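Mll7089 protein (Mesorhizobium loti, PDB 2OZ8) is of unknown function but belongs to the enolase superfamily and probably acts as a magnesium-dependent hydro-lyase related to mandelate racemase. Local coordinates at residues A163-V168 with M194-E199. Sequence-based numbering, arbitrary orientation.
Sequences AFKIKV and MIDPNE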
ATOM      1  N   ALA A 163      37.350  -2.079  17.499  1.00 38.74           N
ATOM      2  CA  ALA A 163      35.900  -2.190  17.569  1.00 37.66           C
ATOM      3  C   ALA A 163      35.483  -3.334  18.513  1.00 37.39           C
ATOM      4  O   ALA A 163      36.112  -4.408  18.508  1.00 38.24           O
ATOM      5  CB  ALA A 163      35.318  -2.374  16.159  1.00 37.51           C
ATOM      6  N   PHE A 164      34.423  -3.107  19.298  1.00 36.05           N
ATOM      7  CA  PHE A 164      34.069  -3.912  20.477  1.00 34.84           C
ATOM      8  C   PHE A 164      32.547  -4.054  20.564  1.00 35.61           C
ATOM      9  O   PHE A 164      31.844  -3.073  20.441  1.00 35.17           O
ATOM     10  CB  PHE A 164      34.582  -3.219  21.762  1.00 33.84           C
ATOM     11  CG  PHE A 164      36.066  -2.947  21.743  1.00 33.46           C
ATOM     12  CD1 PHE A 164      36.980  -3.955  22.080  1.00 31.60           C
ATOM     13  CD2 PHE A 164      36.565  -1.730  21.308  1.00 33.31           C
ATOM     14  CE1 PHE A 164      38.345  -3.754  21.978  1.00 29.57           C
ATOM     15  CE2 PHE A 164      38.002  -1.521  21.199  1.00 32.49           C
ATOM     16  CZ  PHE A 164      38.854  -2.531  21.536  1.00 30.48           C
ATOM     17  N   LYS A 165      32.041  -5.276  20.758  1.00 36.28           N
ATOM     18  CA  LYS A 165      30.609  -5.513  20.921  1.00 36.63           C
ATOM     19  C   LYS A 165      30.319  -6.145  22.267  1.00 36.69           C
ATOM     20  O   LYS A 165      30.943  -7.139  22.638  1.00 37.30           O
ATOM     21  CB  LYS A 165      30.055  -6.412  19.828  1.00 36.79           C
ATOM     22  CG  LYS A 165      28.534  -6.512  19.840  1.00 37.86           C
ATOM     23  CD  LYS A 165      28.026  -7.926  19.446  1.00 40.89           C
ATOM     24  CE  LYS A 165      28.170  -8.193  17.995  1.00 42.59           C
ATOM     25  NZ  LYS A 165      27.568  -9.454  17.472  1.00 44.61           N
ATOM     26  N   ILE A 166      29.353  -5.559  22.970  1.00 35.73           N
ATOM     27  CA  ILE A 166      28.905  -6.034  24.242  1.00 35.21           C
ATOM     28  C   ILE A 166      27.441  -6.385  24.195  1.00 35.18           C
ATOM     29  O   ILE A 166      26.698  -5.905  23.307  1.00 35.56           O
ATOM     30  CB  ILE A 166      29.175  -5.007  25.364  1.00 35.86           C
ATOM     31  CG1 ILE A 166      28.367  -3.731  25.132  1.00 33.78           C
ATOM     32  CG2 ILE A 166      30.725  -4.752  25.460  1.00 34.96           C
ATOM     33  CD1 ILE A 166      28.472  -2.708  26.245  1.00 35.57           C
ATOM     34  N   LYS A 167      27.044  -7.233  25.145  1.00 34.13           N
ATOM     35  CA  LYS A 167      25.670  -7.702  25.288  1.00 34.49           C
ATOM     36  C   LYS A 167      24.939  -6.848  26.246  1.00 33.97           C
ATOM     37  O   LYS A 167      25.451  -6.578  27.309  1.00 33.99           O
ATOM     38  CB  LYS A 167      25.626  -9.139  25.806  1.00 33.70           C
ATOM     39  CG  LYS A 167      26.342 -10.112  24.894  1.00 35.76           C
ATOM     40  CD  LYS A 167      25.689 -10.290  23.559  1.00 32.58           C
ATOM     41  CE  LYS A 167      26.324 -11.411  22.750  1.00 35.37           C
ATOM     42  NZ  LYS A 167      25.861 -11.400  21.295  1.00 32.80           N
ATOM     43  N   VAL A 168      23.729  -6.447  25.882  1.00 34.12           N
ATOM     44  CA  VAL A 168      22.908  -5.638  26.772  1.00 34.35           C
ATOM     45  C   VAL A 168      21.556  -6.280  26.870  1.00 34.97           C
ATOM     46  O   VAL A 168      21.387  -7.399  26.418  1.00 35.28           O
ATOM     47  CB  VAL A 168      22.803  -4.142  26.311  1.00 34.55           C
ATOM     48  CG1 VAL A 168      24.206  -3.473  26.350  1.00 33.96           C
ATOM     49  CG2 VAL A 168      22.175  -4.040  24.941  1.00 32.32           C
ATOM     50  N   MET A 194      29.495  -1.565  19.412  1.00 33.00           N
ATOM     51  CA  MET A 194      28.203  -2.133  19.060  1.00 32.83           C
ATOM     52  C   MET A 194      27.546  -2.707  20.294  1.00 33.42           C
ATOM     53  O   MET A 194      28.237  -3.230  21.205  1.00 32.67           O
ATOM     54  CB  MET A 194      28.334  -3.229  17.982  1.00 32.98           C
ATOM     55  CG  MET A 194      29.304  -2.903  16.746  1.00 34.36           C
ATOM     56  SD  MET A 194      31.156  -2.800  16.856  1.00 25.56           S
ATOM     57  CE  MET A 194      31.407  -3.571  15.337  1.00 33.17           C
ATOM     58  N   ILE A 195      26.211  -2.617  20.340  1.00 33.60           N
ATOM     59  CA  ILE A 195      25.458  -3.304  21.372  1.00 33.58           C
ATOM     60  C   ILE A 195      24.533  -4.351  20.783  1.00 33.76           C
ATOM     61  O   ILE A 195      24.042  -4.179  19.694  1.00 33.57           O
ATOM     62  CB  ILE A 195      24.650  -2.359  22.300  1.00 33.36           C
ATOM     63  CG1 ILE A 195      23.698  -1.501  21.504  1.00 34.57           C
ATOM     64  CG2 ILE A 195      25.586  -1.521  23.189  1.00 31.24           C
ATOM     65  CD1 ILE A 195      22.578  -0.875  22.332  1.00 37.25           C
ATOM     66  N   ASP A 196      24.292  -5.426  21.540  1.00 34.49           N
ATOM     67  CA  ASP A 196      23.459  -6.546  21.136  1.00 34.24           C
ATOM     68  C   ASP A 196      22.518  -6.939  22.271  1.00 35.20           C
ATOM     69  O   ASP A 196      22.910  -7.678  23.152  1.00 36.32           O
ATOM     70  CB  ASP A 196      24.349  -7.726  20.825  1.00 33.95           C
ATOM     71  CG  ASP A 196      23.586  -8.890  20.198  1.00 36.90           C
ATOM     72  OD1 ASP A 196      22.325  -8.924  20.202  1.00 37.63           O
ATOM     73  OD2 ASP A 196      24.267  -9.807  19.717  1.00 40.24           O
ATOM     74  N   PRO A 197      21.279  -6.429  22.266  1.00 36.04           N
ATOM     75  CA  PRO A 197      20.235  -6.772  23.240  1.00 36.74           C
ATOM     76  C   PRO A 197      19.615  -8.158  23.042  1.00 38.12           C
ATOM     77  O   PRO A 197      18.877  -8.622  23.905  1.00 38.75           O
ATOM     78  CB  PRO A 197      19.127  -5.744  22.935  1.00 36.84           C
ATOM     79  CG  PRO A 197      19.819  -4.651  22.111  1.00 36.56           C
ATOM     80  CD  PRO A 197      20.805  -5.417  21.297  1.00 34.87           C
ATOM     81  N   ASN A 198      19.848  -8.788  21.893  1.00 38.84           N
ATOM     82  CA  ASN A 198      19.276 -10.089  21.603  1.00 39.06           C
ATOM     83  C   ASN A 198      17.792 -10.200  21.883  1.00 38.63           C
ATOM     84  O   ASN A 198      17.337 -11.132  22.582  1.00 38.11           O
ATOM     85  CB  ASN A 198      20.014 -11.167  22.342  1.00 40.21           C
ATOM     86  CG  ASN A 198      20.372 -12.292  21.447  1.00 46.64           C
ATOM     87  OD1 ASN A 198      19.545 -13.165  21.143  1.00 48.65           O
ATOM     88  ND2 ASN A 198      21.631 -12.258  20.942  1.00 53.86           N
ATOM     89  N   GLU A 199      17.054  -9.244  21.319  1.00 37.92           N
ATOM     90  CA  GLU A 199      15.592  -9.205  21.308  1.00 37.39           C
ATOM     91  C   GLU A 199      14.976  -8.863  22.663  1.00 36.94           C
ATOM     92  O   GLU A 199      13.772  -9.025  22.862  1.00 37.44           O
ATOM     93  CB  GLU A 199      14.963 -10.511  20.743  1.00 36.71           C
ATOM     94  CG  GLU A 199      15.434 -11.017  19.376  1.00 36.40           C
ATOM     95  CD  GLU A 199      14.542 -12.199  18.777  1.00 39.12           C
ATOM     96  OE1 GLU A 199      14.312 -13.238  19.391  1.00 44.95           O
ATOM     97  OE2 GLU A 199      14.056 -12.132  17.645  1.00 44.22           O
TER
HETATM   98  O   HOH W   1      22.194  -9.679  24.876  1.00 41.80           O
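Asp196 holds CG anti to its own nitrogen (chi1 -172°). Lys167 sets CG anti to the carbonyl carbon and bends at chi2 (-67°), which lays its chain alongside that of Asp196. NZ of Lys167 forms a salt bridge with OD2 of Asp196 at 2.8 Å, coming from above the carboxylate plane. The two strands are parallel neighbours in the modified TIM barrel, (beta/alpha)7beta, of the enolase superfamily. Helix 173-184 joins them as a beta-alpha-beta unit. The Lys-x-Lys and Asp at these strand ends are consistent with the lysine motif and a magnesium ligand, as in mandelate racemase. Lys165 lies on the same face, its CD packed 3.9 Å from CB of Asp196. Its NZ stays 4.0 Å from OD2 of Asp196 and is salt-bridged instead to Glu224 and Glu317. With an alanine here in place of Lys167, OD2 of Asp196 is likely to lose its close mate.

The backbones pair through four N-H to O bonds, from Met194 N to Phe164 O to Val168 N to Asp196 O. The other face is apolar. There CG2 of Ile195 sits 4.0 Å from both Ile166 CG1 and Val168 CG1, and Leu180 of helix 173-184 packs on both isoleucines. CG2 of Val168 rests 3.7 Å from CG of Pro197. Where the strands end, one water bridges the backbones, donating to Val168 O (2.9 Å) and Asp196 O (2.7 Å).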